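Local coordinates for CaaX farnesyltransferase beta subunit Ram1 (Aspergillus fumigatus, PDB 4L9P), which probably catalyses, as the peptide-binding subunit of a zinc-dependent heterodimer, transfer of a farnesyl group from farnesyl diphosphate to a cysteine near the C-terminus of target proteins, at residues Arg348-Glu353 / Lys362-Cys367; Gly354-Arg359 / Asn374-Val379. All coordinates share one frame; numbering follows the deposited sequence. Where two conformers were deposited one is given.

Contact 1 (Arg348-Glu353 / Lys362-Cys367); sequences RQYAPE and KLVDGC. With ZN (zinc ion), chain J; FII ([(3,7,11-trimethyl-dodeca-2,6,10-trienyloxycarbamoyl)-methyl]-phosphonic acid), chain Q.
Tyr350 reaches across to Lys362-Val364 with the whole length of its side chain. Its CB lies 4.1 Å from CG1 of Val364; CG and CD2 follow along the same methyl, Val364 CG1 closing to 3.5 Å from Tyr350 CD2, oblique to the ring. Farther out, CE2 and CZ draw up to Lys362 O, with Leu363 CA more distant. The hydroxyl at the tip donates a hydrogen bond to Lys362 O (2.7 Å from Tyr350 OH), which sits at the ring edge; the donor is tilted 29° from the carbonyl plane. The other methyl of Val364, CG2, rests 3.9 Å from Glu353 CG. Bent at chi2 (97°), the Glu353 chain turns its carboxylate back toward the tyrosine edge. There OE2 accepts from Gln94 of helix 89-105 and from a water that bridges to the backbone N of Val364. The same 362-367 segment carries ligands: Lys362 NZ donates to phosphonate O50 of the bound farnesyl diphosphate analogue. Asp365 OD2 (2.0 Å) and Cys367 SG (2.4 Å) bind the zinc ion, with Asp365 OD1 a longer ligand that also accepts from Cys367 N. His433 and the bound peptide complete the metal site, the catalytic zinc centre characteristic of protein farnesyltransferases.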
loop_
_atom_site.group_PDB
_atom_site.type_symbol
_atom_site.label_atom_id
_atom_site.label_comp_id
_atom_site.label_asym_id
_atom_site.label_seq_id
_atom_site.Cartn_x
_atom_site.Cartn_y
_atom_site.Cartn_z
ATOM N N ARG B 348 -5.956 -12.190 -1.511
ATOM C CA ARG B 348 -4.799 -11.842 -0.673
ATOM C C ARG B 348 -4.636 -12.751 0.536
ATOM O O ARG B 348 -3.534 -12.848 1.096
ATOM C CB ARG B 348 -4.933 -10.390 -0.127
ATOM C CG ARG B 348 -5.154 -9.300 -1.222
ATOM C CD ARG B 348 -3.821 -8.724 -1.854
ATOM N NE ARG B 348 -2.864 -9.782 -2.163
ATOM C CZ ARG B 348 -2.981 -10.635 -3.177
ATOM N NH1 ARG B 348 -2.079 -11.623 -3.320
ATOM N NH2 ARG B 348 -4.018 -10.517 -4.015
ATOM N N GLN B 349 -5.725 -13.413 0.968
ATOM C CA GLN B 349 -5.648 -14.165 2.223
ATOM C C GLN B 349 -5.291 -15.626 1.920
ATOM O O GLN B 349 -5.876 -16.222 0.990
ATOM C CB GLN B 349 -7.041 -14.109 2.895
ATOM C CG GLN B 349 -6.961 -14.533 4.355
ATOM C CD GLN B 349 -8.211 -14.226 5.112
ATOM O OE1 GLN B 349 -9.291 -14.040 4.507
ATOM N NE2 GLN B 349 -8.092 -14.206 6.440
ATOM N N TYR B 350 -4.372 -16.175 2.717
ATOM C CA TYR B 350 -3.899 -17.581 2.521
ATOM C C TYR B 350 -4.318 -18.467 3.703
ATOM O O TYR B 350 -4.498 -17.974 4.811
ATOM C CB TYR B 350 -2.352 -17.602 2.479
ATOM C CG TYR B 350 -1.715 -16.840 1.320
ATOM C CD1 TYR B 350 -2.448 -16.300 0.263
ATOM C CD2 TYR B 350 -0.352 -16.764 1.312
ATOM C CE1 TYR B 350 -1.762 -15.619 -0.807
ATOM C CE2 TYR B 350 0.328 -16.077 0.266
ATOM C CZ TYR B 350 -0.400 -15.515 -0.737
ATOM O OH TYR B 350 0.212 -14.841 -1.795
ATOM N N ALA B 351 -4.394 -19.756 3.437
ATOM C CA ALA B 351 -4.480 -20.773 4.530
ATOM C C ALA B 351 -3.334 -21.714 4.276
ATOM O O ALA B 351 -3.030 -21.983 3.125
ATOM C CB ALA B 351 -5.817 -21.524 4.483
ATOM N N PRO B 352 -2.657 -22.215 5.331
ATOM C CA PRO B 352 -3.113 -22.129 6.724
ATOM C C PRO B 352 -2.708 -20.849 7.453
ATOM O O PRO B 352 -3.167 -20.625 8.576
ATOM C CB PRO B 352 -2.393 -23.363 7.405
ATOM C CG PRO B 352 -1.111 -23.453 6.564
ATOM C CD PRO B 352 -1.569 -23.189 5.135
ATOM N N GLU B 353 -1.826 -19.993 6.885
ATOM C CA GLU B 353 -1.345 -18.860 7.678
ATOM C C GLU B 353 -2.461 -17.979 8.212
ATOM O O GLU B 353 -2.370 -17.524 9.362
ATOM C CB GLU B 353 -0.436 -17.939 6.793
ATOM C CG GLU B 353 0.773 -18.636 6.183
ATOM C CD GLU B 353 0.514 -19.092 4.753
ATOM O OE1 GLU B 353 -0.375 -19.938 4.519
ATOM O OE2 GLU B 353 1.227 -18.603 3.851
ATOM N N LYS B 362 3.343 -13.561 -3.508
ATOM C CA LYS B 362 4.297 -13.198 -2.460
ATOM C C LYS B 362 3.751 -13.646 -1.099
ATOM O O LYS B 362 2.778 -14.434 -1.073
ATOM C CB LYS B 362 4.665 -11.700 -2.525
ATOM C CG LYS B 362 5.407 -11.373 -3.853
ATOM C CD LYS B 362 6.354 -10.237 -3.705
ATOM C CE LYS B 362 7.622 -10.715 -3.024
ATOM N NZ LYS B 362 8.501 -9.599 -2.549
ATOM N N LEU B 363 4.378 -13.231 -0.018
ATOM C CA LEU B 363 4.115 -13.907 1.271
ATOM C C LEU B 363 3.195 -13.072 2.143
ATOM O O LEU B 363 3.144 -11.840 2.073
ATOM C CB LEU B 363 5.443 -14.061 2.017
ATOM C CG LEU B 363 6.533 -14.871 1.289
ATOM C CD1 LEU B 363 7.818 -14.872 2.115
ATOM C CD2 LEU B 363 6.059 -16.291 1.022
ATOM N N VAL B 364 2.557 -13.777 3.070
ATOM C CA VAL B 364 1.808 -13.042 4.112
ATOM C C VAL B 364 2.702 -12.130 4.954
ATOM O O VAL B 364 3.909 -12.360 5.094
ATOM C CB VAL B 364 1.028 -14.006 5.029
ATOM C CG1 VAL B 364 -0.026 -14.775 4.214
ATOM C CG2 VAL B 364 1.970 -14.919 5.825
ATOM N N ASP B 365 2.101 -11.089 5.542
ATOM C CA ASP B 365 2.825 -10.176 6.421
ATOM C C ASP B 365 1.794 -9.456 7.277
ATOM O O ASP B 365 0.759 -8.983 6.780
ATOM C CB ASP B 365 3.612 -9.170 5.491
ATOM C CG ASP B 365 4.267 -8.065 6.203
ATOM O OD1 ASP B 365 4.025 -7.771 7.400
ATOM O OD2 ASP B 365 5.125 -7.409 5.587
ATOM N N GLY B 366 2.063 -9.467 8.572
ATOM C CA GLY B 366 1.131 -8.855 9.522
ATOM C C GLY B 366 0.815 -7.396 9.233
ATOM O O GLY B 366 -0.262 -6.928 9.665
ATOM N N CYS B 367 1.679 -6.616 8.541
ATOM C CA CYS B 367 1.256 -5.213 8.347
ATOM C C CYS B 367 0.085 -5.087 7.344
ATOM O O CYS B 367 -0.666 -4.096 7.394
ATOM C CB CYS B 367 2.441 -4.280 7.944
ATOM S SG CYS B 367 3.166 -4.696 6.250
HETATM ZN ZN ZN J . 5.281 -5.672 6.617
HETATM C C1 FII Q . 0.285 5.731 3.673
HETATM C C2 FII Q . 1.469 4.954 3.162
HETATM C C6 FII Q . 2.750 5.675 3.164
HETATM C C10 FII Q . 1.207 3.745 2.362
HETATM C C11 FII Q . 2.303 2.908 1.702
HETATM C C12 FII Q . 2.563 1.680 2.622
HETATM C C15 FII Q . 3.264 0.475 2.000
HETATM C C18 FII Q . 3.545 -0.752 2.858
HETATM C C22 FII Q . 4.018 0.751 0.738
HETATM C C23 FII Q . 4.384 -0.490 -0.060
HETATM C C24 FII Q . 5.341 -0.185 -1.149
HETATM C C27 FII Q . 6.021 -1.432 -1.618
HETATM C C30 FII Q . 5.314 -2.164 -2.745
HETATM C C34 FII Q . 7.494 -1.433 -1.455
HETATM C C35 FII Q . 8.386 -2.465 -2.113
HETATM O O36 FII Q . 9.001 -3.295 -1.144
HETATM N N42 FII Q . 8.152 -3.939 -0.286
HETATM C C43 FII Q . 7.949 -5.281 -0.642
HETATM O O44 FII Q . 8.427 -5.833 -1.644
HETATM C C45 FII Q . 7.075 -6.030 0.355
HETATM P P46 FII Q . 6.013 -7.359 -0.417
HETATM O O49 FII Q . 5.382 -6.736 -1.605
HETATM O O50 FII Q . 6.883 -8.546 -0.689
HETATM O O51 FII Q . 4.999 -7.642 0.711
HETATM O O HOH W 1 2.955 -16.641 2.893
#

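Contact 2 (Gly354-Arg359 / Asn374-Val379). With FII ([(3,7,11-trimethyl-dodeca-2,6,10-trienyloxycarbamoyl)-methyl]-phosphonic acid), chain Q.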
loop_
_atom_site.group_PDB
_atom_site.type_symbol
_atom_site.label_atom_id
_atom_site.label_comp_id
_atom_site.label_asym_id
_atom_site.label_seq_id
_atom_site.Cartn_x
_atom_site.Cartn_y
_atom_site.Cartn_z
ATOM N N GLY B 354 -3.479 -17.693 7.393
ATOM C CA GLY B 354 -4.623 -16.877 7.778
ATOM C C GLY B 354 -4.438 -15.398 7.499
ATOM O O GLY B 354 -5.450 -14.700 7.480
ATOM N N GLY B 355 -3.195 -14.911 7.374
ATOM C CA GLY B 355 -2.982 -13.500 7.074
ATOM C C GLY B 355 -3.050 -13.155 5.598
ATOM O O GLY B 355 -3.449 -13.974 4.748
ATOM N N PHE B 356 -2.721 -11.890 5.341
ATOM C CA PHE B 356 -2.799 -11.384 3.965
ATOM C C PHE B 356 -1.419 -11.152 3.424
ATOM O O PHE B 356 -0.505 -10.637 4.086
ATOM C CB PHE B 356 -3.502 -10.003 3.915
ATOM C CG PHE B 356 -4.893 -9.992 4.510
ATOM C CD1 PHE B 356 -5.903 -10.806 4.009
ATOM C CD2 PHE B 356 -5.181 -9.095 5.505
ATOM C CE1 PHE B 356 -7.202 -10.739 4.539
ATOM C CE2 PHE B 356 -6.499 -8.974 5.997
ATOM C CZ PHE B 356 -7.502 -9.799 5.535
ATOM N N SER B 357 -1.265 -11.459 2.142
ATOM C CA SER B 357 -0.103 -11.032 1.330
ATOM C C SER B 357 -0.430 -9.706 0.626
ATOM O O SER B 357 -1.573 -9.285 0.510
ATOM C CB SER B 357 0.141 -12.078 0.200
ATOM O OG SER B 357 -0.969 -12.165 -0.687
ATOM N N GLY B 358 0.635 -9.046 0.165
ATOM C CA GLY B 358 0.419 -7.753 -0.531
ATOM C C GLY B 358 0.193 -7.845 -2.008
ATOM O O GLY B 358 -0.373 -6.965 -2.612
ATOM N N ARG B 359 0.697 -8.910 -2.599
ATOM C CA ARG B 359 0.583 -9.084 -4.069
ATOM C C ARG B 359 0.696 -10.543 -4.423
ATOM O O ARG B 359 1.134 -11.390 -3.611
ATOM C CB ARG B 359 1.631 -8.227 -4.836
ATOM C CG ARG B 359 3.010 -8.276 -4.207
ATOM C CD ARG B 359 4.008 -7.450 -5.123
ATOM N NE ARG B 359 5.203 -7.136 -4.367
ATOM C CZ ARG B 359 6.420 -7.036 -4.931
ATOM N NH1 ARG B 359 6.563 -7.087 -6.277
ATOM N NH2 ARG B 359 7.456 -6.796 -4.151
ATOM N N ASN B 374 -8.153 -3.241 6.042
ATOM C CA ASN B 374 -8.995 -2.056 6.038
ATOM C C ASN B 374 -9.479 -1.665 4.663
ATOM O O ASN B 374 -10.318 -0.735 4.548
ATOM C CB ASN B 374 -8.324 -0.887 6.771
ATOM C CG ASN B 374 -8.651 -0.923 8.268
ATOM O OD1 ASN B 374 -9.836 -1.183 8.636
ATOM N ND2 ASN B 374 -7.685 -0.603 9.125
ATOM N N CYS B 375 -9.050 -2.391 3.604
ATOM C CA CYS B 375 -9.795 -2.252 2.343
ATOM C C CYS B 375 -11.198 -2.834 2.487
ATOM O O CYS B 375 -12.139 -2.395 1.785
ATOM C CB CYS B 375 -9.149 -2.992 1.176
ATOM S SG CYS B 375 -7.620 -2.169 0.596
ATOM N N TRP B 376 -11.371 -3.827 3.369
ATOM C CA TRP B 376 -12.662 -4.524 3.415
ATOM C C TRP B 376 -13.864 -3.658 3.843
ATOM O O TRP B 376 -14.911 -3.710 3.183
ATOM C CB TRP B 376 -12.576 -5.822 4.250
ATOM C CG TRP B 376 -11.866 -6.889 3.432
ATOM C CD1 TRP B 376 -10.596 -7.461 3.664
ATOM C CD2 TRP B 376 -12.357 -7.505 2.216
ATOM N NE1 TRP B 376 -10.317 -8.402 2.673
ATOM C CE2 TRP B 376 -11.358 -8.446 1.779
ATOM C CE3 TRP B 376 -13.527 -7.350 1.454
ATOM C CZ2 TRP B 376 -11.513 -9.229 0.638
ATOM C CZ3 TRP B 376 -13.664 -8.113 0.261
ATOM C CH2 TRP B 376 -12.663 -9.047 -0.109
ATOM N N PRO B 377 -13.734 -2.853 4.920
ATOM C CA PRO B 377 -14.896 -1.993 5.242
ATOM C C PRO B 377 -15.185 -1.013 4.113
ATOM O O PRO B 377 -16.372 -0.649 3.940
ATOM C CB PRO B 377 -14.450 -1.223 6.505
ATOM C CG PRO B 377 -13.249 -1.943 7.050
ATOM C CD PRO B 377 -12.673 -2.829 5.947
ATOM N N LEU B 378 -14.153 -0.586 3.387
ATOM C CA LEU B 378 -14.381 0.382 2.293
ATOM C C LEU B 378 -15.129 -0.312 1.160
ATOM O O LEU B 378 -16.142 0.219 0.644
ATOM C CB LEU B 378 -13.037 0.934 1.751
ATOM C CG LEU B 378 -12.229 1.609 2.863
ATOM C CD1 LEU B 378 -10.860 2.105 2.255
ATOM C CD2 LEU B 378 -12.934 2.754 3.586
ATOM N N VAL B 379 -14.677 -1.517 0.746
ATOM C CA VAL B 379 -15.341 -2.207 -0.366
ATOM C C VAL B 379 -16.753 -2.637 0.094
ATOM O O VAL B 379 -17.747 -2.548 -0.652
ATOM C CB VAL B 379 -14.502 -3.429 -0.821
ATOM C CG1 VAL B 379 -15.321 -4.383 -1.804
ATOM C CG2 VAL B 379 -13.209 -2.884 -1.501
HETATM C C1 FII Q . 0.285 5.731 3.673
HETATM C C2 FII Q . 1.469 4.954 3.162
HETATM C C6 FII Q . 2.750 5.675 3.164
HETATM C C10 FII Q . 1.207 3.745 2.362
HETATM C C11 FII Q . 2.303 2.908 1.702
HETATM C C12 FII Q . 2.563 1.680 2.622
HETATM C C15 FII Q . 3.264 0.475 2.000
HETATM C C18 FII Q . 3.545 -0.752 2.858
HETATM C C22 FII Q . 4.018 0.751 0.738
HETATM C C23 FII Q . 4.384 -0.490 -0.060
HETATM C C24 FII Q . 5.341 -0.185 -1.149
HETATM C C27 FII Q . 6.021 -1.432 -1.618
HETATM C C30 FII Q . 5.314 -2.164 -2.745
HETATM C C34 FII Q . 7.494 -1.433 -1.455
HETATM C C35 FII Q . 8.386 -2.465 -2.113
HETATM O O36 FII Q . 9.001 -3.295 -1.144
HETATM N N42 FII Q . 8.152 -3.939 -0.286
HETATM C C43 FII Q . 7.949 -5.281 -0.642
HETATM O O44 FII Q . 8.427 -5.833 -1.644
HETATM C C45 FII Q . 7.075 -6.030 0.355
HETATM P P46 FII Q . 6.013 -7.359 -0.417
HETATM O O49 FII Q . 5.382 -6.736 -1.605
HETATM O O50 FII Q . 6.883 -8.546 -0.689
HETATM O O51 FII Q . 4.999 -7.642 0.711
#
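Phe356 and Trp376 make the sole direct meeting of these two segments, ring against ring in the buried interior. CZ of the phenylalanine comes to the edge of the indole, 4.3 Å from Trp376 NE1 and close to the indole plane. The Phe356 ring and the five-membered ring of Trp376 are inclined at 39° with centroids 6.0 Å apart, an oblique pairing. The touch is light, since little surface is buried between the segments; denser packing comes from around them. Trp376 stacks on Tyr401 and leans on Leu342 and Leu345 of helix 338-346, while Phe356 also meets Gln349 and Val372.

At the other end of 354-359 the grip is polar and much closer, and it is directed at the ligand. With chi1 at 43° and the chain then stretched out to NE, the guanidinium of Arg359 is carried across to the phosphonate. NE donates an almost straight bond to O49 of the analogue (2.8 Å, 167°). NH2 gives two bent bonds, to carbonyl O44 of the analogue, in the guanidinium plane at 2.9 Å, and a longer one to O49. NH1 turns to Glu309 in a salt bridge and to the Lys159 carbonyl of the alpha subunit Ram2. Phe356-Trp376 thus joins this loop to helix 375-384, while Arg359, Lys362 and His311 hold the analogue's polar head, probably where the substrate diphosphate sits in the alpha-alpha toroid.

The two contacts interleave along the chain: 348-353, 354-359, 362-367 and then 374-379. The first three follow one another in the long loop between helices 338-346 and 368-371, and the last lies largely on helix 375-384, all within the alpha-alpha toroid. The contact centres are about 10 Å apart, and the loop is tied to itself between them, with Ser357 N 2.9 Å from Arg348 O and Gln349 NE2 2.9 Å from Gly354 O. A backbone hydrogen bond from Asp365 N to Phe356 O joins contact 2 to the zinc-binding segment. This one loop therefore supplies zinc ligands and two basic residues for the phosphonate, bringing metal and isoprenoid sites together.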